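Local coordinates for protein C-1-tetrahydrofolate synthase, cytoplasmic, putative (Trypanosoma brucei, PDB 4CJX) that probably oxidises methylenetetrahydrofolate with NADP+ and hydrolyses the methenyl product, working as a homodimeric dehydrogenase-cyclohydrolase of one-carbon metabolism, at residues Asp256-Val262 and Arg272-Val277; Leu220-Ala224 and Leu242-Trp247; Val97-Glu103 and His127-Ala133. One frame throughout, in Å; residues are numbered along the deposited sequence.

Contact 1: residues Asp256-Val262 and Arg272-Val277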
# COMPACT_ATOMS: atom_id res chain seq x y z
N ASP B 256 8.05 12.15 15.38
CA ASP B 256 8.53 10.99 16.10
C ASP B 256 7.38 10.11 16.60
O ASP B 256 6.78 10.40 17.63
CB ASP B 256 9.42 11.43 17.26
CG ASP B 256 10.23 10.30 17.83
OD1 ASP B 256 9.97 9.14 17.44
OD2 ASP B 256 11.13 10.56 18.67
N VAL B 257 7.14 9.02 15.90
CA VAL B 257 6.09 8.05 16.24
C VAL B 257 6.56 6.94 17.19
O VAL B 257 5.75 6.25 17.77
CB VAL B 257 5.52 7.41 14.95
CG1 VAL B 257 4.25 6.61 15.25
CG2 VAL B 257 5.23 8.48 13.92
N GLY B 258 7.86 6.78 17.37
CA GLY B 258 8.38 5.75 18.27
C GLY B 258 7.81 5.88 19.68
O GLY B 258 7.68 6.99 20.21
N THR B 259 7.44 4.75 20.28
CA THR B 259 7.04 4.73 21.68
C THR B 259 7.61 3.45 22.27
O THR B 259 6.86 2.52 22.53
CB THR B 259 5.51 4.64 21.84
OG1 THR B 259 5.01 3.63 20.94
CG2 THR B 259 4.84 5.97 21.53
N THR B 260 8.93 3.40 22.48
CA THR B 260 9.55 2.18 22.95
C THR B 260 9.81 2.21 24.48
O THR B 260 10.44 3.13 24.98
CB THR B 260 10.87 1.92 22.21
OG1 THR B 260 10.62 1.83 20.80
CG2 THR B 260 11.56 0.63 22.73
N PRO B 261 9.32 1.19 25.21
CA PRO B 261 9.68 1.08 26.63
C PRO B 261 11.21 0.93 26.84
O PRO B 261 11.84 0.09 26.17
CB PRO B 261 8.97 -0.19 27.07
CG PRO B 261 7.81 -0.32 26.14
CD PRO B 261 8.32 0.19 24.82
N VAL B 262 11.78 1.76 27.71
CA VAL B 262 13.20 1.70 28.05
C VAL B 262 13.31 1.70 29.57
O VAL B 262 12.68 2.52 30.24
CB VAL B 262 14.01 2.88 27.42
CG1 VAL B 262 15.45 2.86 27.90
CG2 VAL B 262 13.96 2.80 25.90
N ARG B 272 10.36 3.99 30.91
CA ARG B 272 9.90 5.23 30.32
C ARG B 272 9.71 4.94 28.82
O ARG B 272 10.32 4.01 28.28
CB ARG B 272 10.92 6.37 30.53
CG ARG B 272 12.29 6.07 29.93
CD ARG B 272 13.36 7.15 30.14
NE ARG B 272 12.83 8.50 29.91
CZ ARG B 272 12.38 9.31 30.86
NH1 ARG B 272 12.46 8.98 32.14
NH2 ARG B 272 11.91 10.50 30.53
N LEU B 273 8.88 5.75 28.16
CA LEU B 273 8.71 5.71 26.71
C LEU B 273 9.70 6.62 26.01
O LEU B 273 9.78 7.81 26.33
CB LEU B 273 7.28 6.11 26.33
CG LEU B 273 6.23 5.12 26.82
CD1 LEU B 273 4.86 5.56 26.32
CD2 LEU B 273 6.51 3.67 26.41
N VAL B 274 10.48 6.05 25.08
CA VAL B 274 11.53 6.78 24.37
C VAL B 274 11.23 6.70 22.87
O VAL B 274 10.93 5.61 22.33
CB VAL B 274 12.93 6.20 24.68
CG1 VAL B 274 14.01 7.01 23.99
CG2 VAL B 274 13.22 6.22 26.18
N GLY B 275 11.32 7.87 22.22
CA GLY B 275 11.07 8.00 20.82
C GLY B 275 12.22 7.47 20.00
O GLY B 275 13.30 7.14 20.56
N ASP B 276 12.02 7.42 18.68
CA ASP B 276 13.07 7.04 17.73
C ASP B 276 14.16 8.10 17.53
O ASP B 276 15.26 7.77 17.10
CB ASP B 276 12.45 6.75 16.36
CG ASP B 276 11.64 5.47 16.33
OD1 ASP B 276 11.44 4.79 17.36
OD2 ASP B 276 11.22 5.11 15.24
N VAL B 277 13.83 9.36 17.82
CA VAL B 277 14.71 10.47 17.48
C VAL B 277 15.55 10.94 18.68
O VAL B 277 15.04 11.05 19.80
CB VAL B 277 13.87 11.67 16.97
CG1 VAL B 277 14.75 12.87 16.66
CG2 VAL B 277 13.08 11.27 15.71
O HOH W 1 11.21 4.34 20.08
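The antiparallel beta hairpin of the NAD(P)-binding domain, strands 260-263 and 271-274, pairs T260 with V274 and V262 with R272, and beyond the ladder the carboxylate of D256 ties together the two backbone segments that lead into and out of it. T260 N gives to V274 O at 3.0 Å and V274 N returns the bond to T260 O; V262 and R272 make the second hydrogen-bonded pair, with the non-hydrogen-bonded pair P261 and L273 between them. On the face carrying the two valines, V262 CG2 and V274 CG2 meet at 3.5 Å. On the other face L273 CD2 lies 4.2 Å from P261 CG, and the same leucine touches the bound inhibitor and so lines its pocket. T259, just ahead of the strand, belongs to the NADP+ site, which holds no cofactor in this chain.

D256 has CG anti to its own nitrogen (chi1 -165°), which carries the carboxylate across to the backbone of D276 and V277. Its OD1 offers the syn lone pair to D276 N at 2.9 Å and is also reached on the anti side by G258 N, an Asx turn. V277 N comes to OD2 of D256 at 3.1 Å, from above the carboxylate plane, 48° out of it. Three backbone N-H groups thus fix the rotation of this buried acid. The D276 carboxylate is turned 51° against it, the OD1 atoms of D256 and D276 being 4.6 Å apart; bonds to D276 from the amides of A237, G238 and Q239 and from the S235 hydroxyl probably offset the like charges. One water joins the two halves: it donates to D276 OD1 at 2.8 Å and to V274 O at 2.6 Å, and also bonds to T260 OG1.

Contact 2: residues Leu220-Ala224 and Leu242-Trp247; sequences LCDIA and LVRGEW
A224 and W247 make the central contact, a CH-pi interaction: A224 CB sits over the indole, 3.7 Å from the centroid of its five-membered ring and 16° off the normal. The opposite face of the indole is covered by R244 CB of its own segment, so the flat ring is sandwiched between the helix and the arginine stem.

Apolar packing spreads from there along the six-membered ring. I223 CG2, the branch anti to its backbone N, comes obliquely to W247 CZ3 at 3.6 Å. L220 crosses the tryptophan at about a right angle, its CG 3.8 Å from W247 CH2. Deeper in, I223 CD1 reaches L242 CD1 at 4.3 Å, and both residues also rest on L190 of strand 186-190.

The polar group of the contact is held within one segment. R244, bent at chi2 (66°), folds back so that NH1 donates to L242 O at 2.9 Å, close to the guanidinium plane. This leaves a guanidinium face for L220, whose CD2 lies 3.6 Å from R244 NH2.

Helix 220-228, whose first turn packs here on the loop after strand 232-235, is the crossover helix of the beta-alpha-beta unit that runs from strand 210-214 past strand 186-190 to strand 232-235 in the Rossmann-type NAD(P)-binding domain.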
# COMPACT_ATOMS: atom_id res chain seq x y z
N LEU B 220 22.97 1.54 8.29
CA LEU B 220 22.99 2.85 8.89
C LEU B 220 23.51 3.93 7.98
O LEU B 220 23.05 5.06 8.06
CB LEU B 220 23.88 2.83 10.13
CG LEU B 220 23.45 3.92 11.10
CD1 LEU B 220 22.26 3.42 11.90
CD2 LEU B 220 24.64 4.30 11.97
N CYS B 221 24.49 3.59 7.15
CA CYS B 221 25.03 4.56 6.21
C CYS B 221 23.96 5.04 5.22
O CYS B 221 23.94 6.22 4.87
CB CYS B 221 26.25 3.99 5.48
SG CYS B 221 25.94 2.52 4.46
N ASP B 222 23.05 4.13 4.83
CA ASP B 222 21.94 4.47 3.96
C ASP B 222 20.90 5.34 4.69
O ASP B 222 20.40 6.31 4.15
CB ASP B 222 21.25 3.20 3.44
CG ASP B 222 22.12 2.40 2.49
OD1 ASP B 222 23.09 2.97 1.94
OD2 ASP B 222 21.83 1.21 2.26
N ILE B 223 20.58 4.97 5.93
CA ILE B 223 19.58 5.70 6.67
C ILE B 223 20.09 7.15 6.82
O ILE B 223 19.36 8.13 6.57
CB ILE B 223 19.32 5.07 8.07
CG1 ILE B 223 18.71 3.67 7.94
CG2 ILE B 223 18.44 5.97 8.92
CD1 ILE B 223 18.44 3.01 9.29
N ALA B 224 21.35 7.28 7.20
CA ALA B 224 21.96 8.60 7.40
C ALA B 224 21.87 9.45 6.13
O ALA B 224 21.44 10.60 6.16
CB ALA B 224 23.39 8.43 7.83
N LEU B 242 17.40 5.85 17.13
CA LEU B 242 17.72 5.41 15.79
C LEU B 242 18.10 6.61 14.92
O LEU B 242 19.09 6.55 14.21
CB LEU B 242 16.53 4.69 15.15
CG LEU B 242 16.68 4.36 13.66
CD1 LEU B 242 17.80 3.36 13.49
CD2 LEU B 242 15.38 3.77 13.10
N VAL B 243 17.29 7.66 14.96
CA VAL B 243 17.53 8.85 14.16
C VAL B 243 18.42 9.83 14.92
O VAL B 243 17.95 10.57 15.79
CB VAL B 243 16.22 9.54 13.71
CG1 VAL B 243 16.51 10.78 12.86
CG2 VAL B 243 15.35 8.54 12.96
N ARG B 244 19.70 9.82 14.55
CA ARG B 244 20.69 10.77 15.07
C ARG B 244 20.34 12.19 14.72
O ARG B 244 19.98 12.49 13.61
CB ARG B 244 22.06 10.45 14.52
CG ARG B 244 22.84 9.40 15.30
CD ARG B 244 22.20 8.05 15.23
NE ARG B 244 23.14 6.94 15.39
CZ ARG B 244 22.81 5.65 15.26
NH1 ARG B 244 21.54 5.27 14.96
NH2 ARG B 244 23.75 4.71 15.43
N GLY B 245 20.47 13.09 15.69
CA GLY B 245 20.19 14.49 15.47
C GLY B 245 20.98 15.16 14.36
O GLY B 245 20.45 16.04 13.66
N GLU B 246 22.23 14.73 14.20
CA GLU B 246 23.15 15.38 13.27
C GLU B 246 22.83 14.99 11.84
O GLU B 246 23.32 15.60 10.92
CB GLU B 246 24.62 15.05 13.59
CG GLU B 246 24.93 13.56 13.74
CD GLU B 246 24.78 13.01 15.18
OE1 GLU B 246 23.98 13.55 16.03
OE2 GLU B 246 25.46 11.98 15.46
N TRP B 247 22.02 13.96 11.63
CA TRP B 247 21.57 13.65 10.27
C TRP B 247 20.46 14.58 9.81
O TRP B 247 20.18 14.69 8.62
CB TRP B 247 21.03 12.23 10.20
CG TRP B 247 21.97 11.17 10.62
CD1 TRP B 247 23.35 11.25 10.73
CD2 TRP B 247 21.63 9.84 10.92
NE1 TRP B 247 23.86 10.04 11.12
CE2 TRP B 247 22.81 9.16 11.25
CE3 TRP B 247 20.41 9.14 10.96
CZ2 TRP B 247 22.82 7.83 11.61
CZ3 TRP B 247 20.42 7.82 11.31
CH2 TRP B 247 21.61 7.17 11.62

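Contact 3: residues Val97-Glu103 and His127-Ala133. Unlike the reference sequence in segment 97-103: A101 (reference Thr).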
# COMPACT_ATOMS: atom_id res chain seq x y z
N VAL B 97 -6.29 -16.38 25.72
CA VAL B 97 -7.55 -16.48 25.00
C VAL B 97 -7.45 -17.37 23.75
O VAL B 97 -6.46 -17.35 23.02
CB VAL B 97 -8.15 -15.08 24.71
CG1 VAL B 97 -7.31 -14.29 23.71
CG2 VAL B 97 -9.60 -15.22 24.24
N THR B 98 -8.48 -18.20 23.55
CA THR B 98 -8.55 -19.07 22.38
C THR B 98 -8.94 -18.24 21.16
O THR B 98 -9.58 -17.20 21.29
CB THR B 98 -9.60 -20.16 22.58
OG1 THR B 98 -10.89 -19.55 22.74
CG2 THR B 98 -9.28 -21.02 23.80
N GLN B 99 -8.55 -18.71 19.98
CA GLN B 99 -8.96 -18.05 18.75
C GLN B 99 -10.47 -17.85 18.78
O GLN B 99 -10.95 -16.74 18.53
CB GLN B 99 -8.55 -18.88 17.53
CG GLN B 99 -8.67 -18.16 16.19
CD GLN B 99 -7.59 -17.10 15.98
OE1 GLN B 99 -6.45 -17.26 16.44
NE2 GLN B 99 -7.93 -16.03 15.27
N GLU B 100 -11.21 -18.90 19.14
CA GLU B 100 -12.67 -18.89 19.09
C GLU B 100 -13.28 -17.86 20.03
O GLU B 100 -14.21 -17.15 19.64
CB GLU B 100 -13.26 -20.26 19.43
CG GLU B 100 -14.78 -20.24 19.48
CD GLU B 100 -15.38 -21.50 20.04
OE1 GLU B 100 -14.73 -22.13 20.91
OE2 GLU B 100 -16.50 -21.85 19.63
N ALA B 101 -12.79 -17.81 21.26
CA ALA B 101 -13.29 -16.84 22.24
C ALA B 101 -13.06 -15.40 21.78
O ALA B 101 -13.94 -14.55 21.93
CB ALA B 101 -12.65 -17.09 23.60
N LEU B 102 -11.90 -15.12 21.19
CA LEU B 102 -11.60 -13.78 20.68
C LEU B 102 -12.54 -13.38 19.53
O LEU B 102 -13.09 -12.30 19.51
CB LEU B 102 -10.14 -13.68 20.23
CG LEU B 102 -9.69 -12.38 19.55
CD1 LEU B 102 -10.01 -11.16 20.40
CD2 LEU B 102 -8.20 -12.39 19.22
N GLU B 103 -12.72 -14.29 18.58
CA GLU B 103 -13.59 -14.05 17.44
C GLU B 103 -15.06 -13.90 17.85
O GLU B 103 -15.77 -13.05 17.31
CB GLU B 103 -13.39 -15.16 16.41
CG GLU B 103 -11.99 -15.14 15.80
CD GLU B 103 -11.73 -16.22 14.77
OE1 GLU B 103 -12.42 -17.24 14.76
OE2 GLU B 103 -10.80 -16.05 13.95
N HIS B 127 0.33 -16.76 19.91
CA HIS B 127 -0.38 -17.96 19.46
C HIS B 127 -1.66 -17.67 18.66
O HIS B 127 -2.18 -18.55 17.98
CB HIS B 127 -0.70 -18.89 20.64
CG HIS B 127 -1.94 -18.51 21.40
ND1 HIS B 127 -1.97 -17.49 22.33
CD2 HIS B 127 -3.19 -19.04 21.39
CE1 HIS B 127 -3.18 -17.39 22.84
NE2 HIS B 127 -3.94 -18.32 22.28
N ILE B 128 -2.16 -16.45 18.74
CA ILE B 128 -3.34 -16.07 17.98
C ILE B 128 -3.01 -15.84 16.51
O ILE B 128 -1.94 -15.36 16.17
CB ILE B 128 -3.99 -14.81 18.58
CG1 ILE B 128 -4.68 -15.16 19.92
CG2 ILE B 128 -4.98 -14.17 17.61
CD1 ILE B 128 -5.74 -16.26 19.85
N ASP B 129 -3.95 -16.21 15.65
CA ASP B 129 -3.90 -15.89 14.22
C ASP B 129 -4.47 -14.48 14.05
O ASP B 129 -5.69 -14.29 14.05
CB ASP B 129 -4.73 -16.93 13.45
CG ASP B 129 -4.77 -16.69 11.93
OD1 ASP B 129 -4.39 -15.60 11.42
OD2 ASP B 129 -5.23 -17.63 11.24
N LYS B 130 -3.59 -13.49 13.91
CA LYS B 130 -4.01 -12.09 13.93
C LYS B 130 -4.91 -11.72 12.75
O LYS B 130 -5.91 -11.01 12.92
CB LYS B 130 -2.77 -11.18 13.96
CG LYS B 130 -3.03 -9.73 13.61
CD LYS B 130 -1.73 -9.02 13.37
CE LYS B 130 -1.97 -7.55 13.10
NZ LYS B 130 -0.69 -6.91 12.67
N VAL B 131 -4.55 -12.18 11.56
CA VAL B 131 -5.30 -11.84 10.35
C VAL B 131 -6.71 -12.41 10.43
O VAL B 131 -7.70 -11.70 10.22
CB VAL B 131 -4.56 -12.34 9.10
CG1 VAL B 131 -5.44 -12.22 7.85
CG2 VAL B 131 -3.27 -11.56 8.92
N ALA B 132 -6.80 -13.69 10.76
CA ALA B 132 -8.08 -14.35 10.93
C ALA B 132 -8.97 -13.55 11.87
O ALA B 132 -10.07 -13.12 11.49
CB ALA B 132 -7.87 -15.76 11.47
N ALA B 133 -8.48 -13.32 13.08
CA ALA B 133 -9.24 -12.62 14.11
C ALA B 133 -9.68 -11.22 13.66
O ALA B 133 -10.86 -10.88 13.77
CB ALA B 133 -8.44 -12.54 15.41
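Q99 leaves its helix with CG anti to the backbone N (chi1 -168°) and then bends at chi2 (73°), which lays its amide against the backbone of D129 at the start of the neighbouring helix. Two capped helix N-termini of the catalytic domain, those of helices 99-110 and 130-134, are joined side by side in this way. Q99 OE1 accepts from D129 N at 2.8 Å while Q99 NE2 donates to D129 O at 3.1 Å, so both ends of the amide are gripped by one residue. The same NE2 also gives to E103 OE2, one helical turn on, almost in the amide plane but arriving from above the carboxylate. With three bonds the glutamine can hardly flip.

D129 serves as N-cap of its own helix, its OD1 taking A132 N, and its OD2 makes a salt bridge to R159 of the second subunit, which brings the dimer partner up to this corner. T98 caps the other helix through a bond from A101 N to T98 OG1, 3.0 Å long.

Next to the amide the packing is apolar. I128 CG2, anti to its backbone N, faces L102 CD2 at 4.0 Å, and L102 CD2 also meets A133 CB at 3.8 Å. A133 CB in turn lies 3.5 Å from Q99 NE2, beyond the nitrogen end of the amide.

At the entry to both helices the H127 ring swings back toward the other segment, with I128 CG1 over one face near the rim. H127 NE2 donates to V97 O at 2.8 Å, the oxygen 15° out of the ring plane, and I128 CD1 packs against that same carbonyl oxygen at 3.4 Å.

In the fold
Contacts 1 and 2 belong to the NAD(P)-binding domain, their centres 16 Å apart, and they meet directly: D276 O and V243 N lie 2.9 Å apart in a probable hydrogen bond. Contact 2 lies close to the cofactor site, the L242 side chain coming within about 4 Å of that of S216, an NADP+-binding residue; no cofactor is bound to this chain in the model. Contact 1 reaches the inhibitor, about 3 Å from the side chain of L273. Contact 3 stands apart in the catalytic domain, its centre about 28 Å from that of contact 1 and 38 Å from that of contact 2, with L102 about 11 Å from the inhibitor; a salt bridge from K130 to D194 links it to the NAD(P)-binding domain.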